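Local coordinates for protein hypothetic aldehyde deformylating oxygenase (Sulfolobus tokodaii, PDB 5V4T) that binds iron in a ferritin-like helical bundle and probably acts as an aldehyde deformylating oxygenase, at residues V54-E59 with E145-S150. Numbering follows the deposited sequence.
Sequences VIEEIE and EARHVS. With FE (Fe (III) ion), chain C.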
ATOM      1  N   VAL A  54      -0.652   9.481  10.061  1.00 13.71           N
ATOM      2  CA  VAL A  54       0.700   9.782   9.618  1.00 16.10           C
ATOM      3  C   VAL A  54       1.739   9.119  10.514  1.00 14.34           C
ATOM      4  O   VAL A  54       2.742   8.591  10.024  1.00 14.52           O
ATOM      5  CB  VAL A  54       0.899  11.331   9.630  1.00 19.42           C
ATOM      6  CG1 VAL A  54       2.391  11.715   9.676  1.00 24.10           C
ATOM      7  CG2 VAL A  54       0.197  11.920   8.444  1.00 20.15           C
ATOM      8  N   ILE A  55       1.526   9.140  11.815  1.00 14.22           N
ATOM      9  CA  ILE A  55       2.453   8.423  12.731  1.00 16.37           C
ATOM     10  C   ILE A  55       2.493   6.931  12.407  1.00 13.24           C
ATOM     11  O   ILE A  55       3.563   6.347  12.371  1.00 15.60           O
ATOM     12  CB  ILE A  55       2.076   8.679  14.186  1.00 16.27           C
ATOM     13  CG1 ILE A  55       2.503  10.137  14.502  1.00 18.66           C
ATOM     14  CG2 ILE A  55       2.743   7.706  15.114  1.00 18.01           C
ATOM     15  CD1 ILE A  55       1.700  10.680  15.622  1.00 23.73           C
ATOM     16  N   GLU A  56       1.326   6.340  12.124  1.00 15.39           N
ATOM     17  CA  GLU A  56       1.257   4.929  11.793  1.00 14.88           C
ATOM     18  C   GLU A  56       1.974   4.627  10.506  1.00 13.98           C
ATOM     19  O   GLU A  56       2.664   3.627  10.397  1.00 14.19           O
ATOM     20  CB  GLU A  56      -0.174   4.389  11.768  1.00 13.88           C
ATOM     21  CG  GLU A  56      -0.744   4.278  13.154  1.00 14.61           C
ATOM     22  CD  GLU A  56      -2.192   4.015  13.254  1.00 17.64           C
ATOM     23  OE1 GLU A  56      -2.958   4.289  12.299  1.00 17.82           O
ATOM     24  OE2 GLU A  56      -2.597   3.646  14.400  1.00 17.49           O
ATOM     25  N   GLU A  57       1.888   5.500   9.513  1.00 14.28           N
ATOM     26  CA  GLU A  57       2.616   5.271   8.281  1.00 15.17           C
ATOM     27  C   GLU A  57       4.149   5.300   8.515  1.00 15.60           C
ATOM     28  O   GLU A  57       4.890   4.527   7.916  1.00 15.75           O
ATOM     29  CB  GLU A  57       2.256   6.269   7.219  1.00 16.06           C
ATOM     30  CG  GLU A  57       0.794   6.331   6.820  1.00 16.91           C
ATOM     31  CD  GLU A  57       0.281   5.068   6.111  1.00 21.31           C
ATOM     32  OE1 GLU A  57       1.111   4.415   5.500  1.00 27.77           O
ATOM     33  OE2 GLU A  57      -0.934   4.834   6.105  1.00 26.23           O
ATOM     34  N   ILE A  58       4.618   6.204   9.363  1.00 15.24           N
ATOM     35  CA  ILE A  58       6.001   6.210   9.749  1.00 16.12           C
ATOM     36  C   ILE A  58       6.374   4.941  10.457  1.00 16.26           C
ATOM     37  O   ILE A  58       7.418   4.384  10.207  1.00 17.65           O
ATOM     38  CB  ILE A  58       6.350   7.398  10.648  1.00 16.16           C
ATOM     39  CG1 ILE A  58       6.129   8.622   9.829  1.00 16.62           C
ATOM     40  CG2 ILE A  58       7.772   7.307  11.093  1.00 17.08           C
ATOM     41  CD1 ILE A  58       6.145   9.916  10.618  1.00 20.51           C
ATOM     42  N   GLU A  59       5.562   4.507  11.387  1.00 17.16           N
ATOM     43  CA  GLU A  59       5.809   3.209  12.005  1.00 16.83           C
ATOM     44  C   GLU A  59       5.926   2.031  11.044  1.00 16.52           C
ATOM     45  O   GLU A  59       6.779   1.111  11.225  1.00 14.21           O
ATOM     46  CB  GLU A  59       4.692   2.935  13.016  1.00 18.28           C
ATOM     47  CG  GLU A  59       4.755   3.814  14.220  1.00 19.98           C
ATOM     48  CD  GLU A  59       3.690   3.558  15.194  1.00 22.93           C
ATOM     49  OE1 GLU A  59       2.518   3.227  14.829  1.00 24.09           O
ATOM     50  OE2 GLU A  59       4.038   3.598  16.395  1.00 24.65           O
ATOM     51  N   GLU A 145      -4.350  -0.652   8.701  1.00 14.51           N
ATOM     52  CA  GLU A 145      -4.859  -0.253   7.395  1.00 15.41           C
ATOM     53  C   GLU A 145      -6.361  -0.281   7.319  1.00 15.20           C
ATOM     54  O   GLU A 145      -6.980   0.539   6.594  1.00 15.33           O
ATOM     55  CB  GLU A 145      -4.214  -1.052   6.262  1.00 18.15           C
ATOM     56  CG  GLU A 145      -2.736  -0.702   6.056  1.00 19.81           C
ATOM     57  CD  GLU A 145      -2.484   0.788   5.895  1.00 24.21           C
ATOM     58  OE1 GLU A 145      -3.281   1.446   5.189  1.00 24.64           O
ATOM     59  OE2 GLU A 145      -1.495   1.295   6.485  1.00 26.14           O
ATOM     60  N   ALA A 146      -7.005  -1.190   8.040  1.00 14.96           N
ATOM     61  CA  ALA A 146      -8.447  -1.188   8.126  1.00 16.53           C
ATOM     62  C   ALA A 146      -8.992   0.109   8.682  1.00 15.90           C
ATOM     63  O   ALA A 146      -9.964   0.664   8.161  1.00 15.73           O
ATOM     64  CB  ALA A 146      -8.956  -2.382   8.935  1.00 17.70           C
ATOM     65  N   ARG A 147      -8.328   0.665   9.678  1.00 14.94           N
ATOM     66  CA  ARG A 147      -8.725   1.970  10.196  1.00 14.87           C
ATOM     67  C   ARG A 147      -8.378   3.079   9.266  1.00 14.80           C
ATOM     68  O   ARG A 147      -9.132   4.064   9.147  1.00 14.34           O
ATOM     69  CB  ARG A 147      -8.073   2.202  11.542  1.00 17.43           C
ATOM     70  CG  ARG A 147      -8.573   1.383  12.710  1.00 19.41           C
ATOM     71  CD  ARG A 147      -8.018   1.956  14.045  1.00 20.23           C
ATOM     72  NE  ARG A 147      -6.548   2.089  14.101  1.00 21.93           N
ATOM     73  CZ  ARG A 147      -5.678   1.129  14.445  1.00 23.98           C
ATOM     74  NH1 ARG A 147      -6.074  -0.082  14.741  1.00 25.54           N
ATOM     75  NH2 ARG A 147      -4.387   1.379  14.453  1.00 24.16           N
ATOM     76  N   HIS A 148      -7.278   2.956   8.537  1.00 13.28           N
ATOM     77  CA  HIS A 148      -6.907   3.949   7.533  1.00 12.99           C
ATOM     78  C   HIS A 148      -7.990   4.072   6.455  1.00 13.92           C
ATOM     79  O   HIS A 148      -8.399   5.149   6.063  1.00 15.26           O
ATOM     80  CB  HIS A 148      -5.561   3.690   6.902  1.00 13.02           C
ATOM     81  CG  HIS A 148      -4.412   3.808   7.873  1.00 13.19           C
ATOM     82  ND1 HIS A 148      -3.093   3.681   7.508  1.00 15.60           N
ATOM     83  CD2 HIS A 148      -4.420   3.986   9.221  1.00 14.34           C
ATOM     84  CE1 HIS A 148      -2.331   3.833   8.573  1.00 14.29           C
ATOM     85  NE2 HIS A 148      -3.108   4.005   9.629  1.00 13.92           N
ATOM     86  N   VAL A 149      -8.434   2.949   5.953  1.00 13.45           N
ATOM     87  CA  VAL A 149      -9.463   2.958   4.948  1.00 14.36           C
ATOM     88  C   VAL A 149     -10.783   3.531   5.439  1.00 15.32           C
ATOM     89  O   VAL A 149     -11.391   4.358   4.743  1.00 15.72           O
ATOM     90  CB  VAL A 149      -9.628   1.512   4.402  1.00 14.92           C
ATOM     91  CG1 VAL A 149     -10.857   1.452   3.494  1.00 16.38           C
ATOM     92  CG2 VAL A 149      -8.396   1.107   3.651  1.00 15.61           C
ATOM     93  N   SER A 150     -11.187   3.185   6.659  1.00 14.73           N
ATOM     94  CA  SER A 150     -12.402   3.732   7.312  1.00 16.83           C
ATOM     95  C   SER A 150     -12.280   5.213   7.466  1.00 15.38           C
ATOM     96  O   SER A 150     -13.216   5.971   7.148  1.00 16.18           O
ATOM     97  CB  SER A 150     -12.639   3.142   8.715  1.00 21.56           C
ATOM     98  OG  SER A 150     -12.865   1.799   8.561  1.00 29.66           O
TER
HETATM   99 FE    FE C 301      -2.033   3.226   5.607  0.60 12.99          FE
HETATM  100  O   HOH W   1       1.670   1.188   5.355  1.00 30.36           O
HETATM  101  O   HOH W   2      -0.736   2.775   4.057  1.00 27.77           O
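Glu57, Glu145 and His148 meet through a shared iron in a metal-bridged helix-helix contact inside the four-helix bundle of a ferritin-like fold, where helix 49-67 and helix 132-155 run roughly antiparallel (145° between the segments). The axes stay 11.3 Å apart, a spacing spanned by metal ligands and a second shell of hydrogen bonds. The EARH sequence of residues 145-148 is the ExxH signature of ferritin-like diiron proteins, although a single iron lies at this contact. Glu57 uses a single oxygen, OE2, 2.0 Å from the iron, whereas Glu145, its chain bent at chi2 (-52°), turns both carboxylate oxygens onto the metal and chelates it. His148 ND1 and water 2 add two more ligands, and Glu111 from helix 98-128 completes the set. Glu57 OE1, not bound to the metal, accepts a hydrogen bond from that water. Behind the ligands, Glu56 extends beyond CG and, together with the iron on ND1, holds the imidazole at both nitrogens: His148 NE2 carries the proton that it donates to Glu56 OE1 (2.7 Å), meeting this oxygen on its anti side, 23° out of the carboxylate plane. The other oxygen, Glu56 OE2, also accepts from Gln52 and forms a salt bridge with Arg147, itself paired with Asp144; Arg147 NH2 approaches Glu56 OE2 at 2.9 Å from above the carboxylate plane.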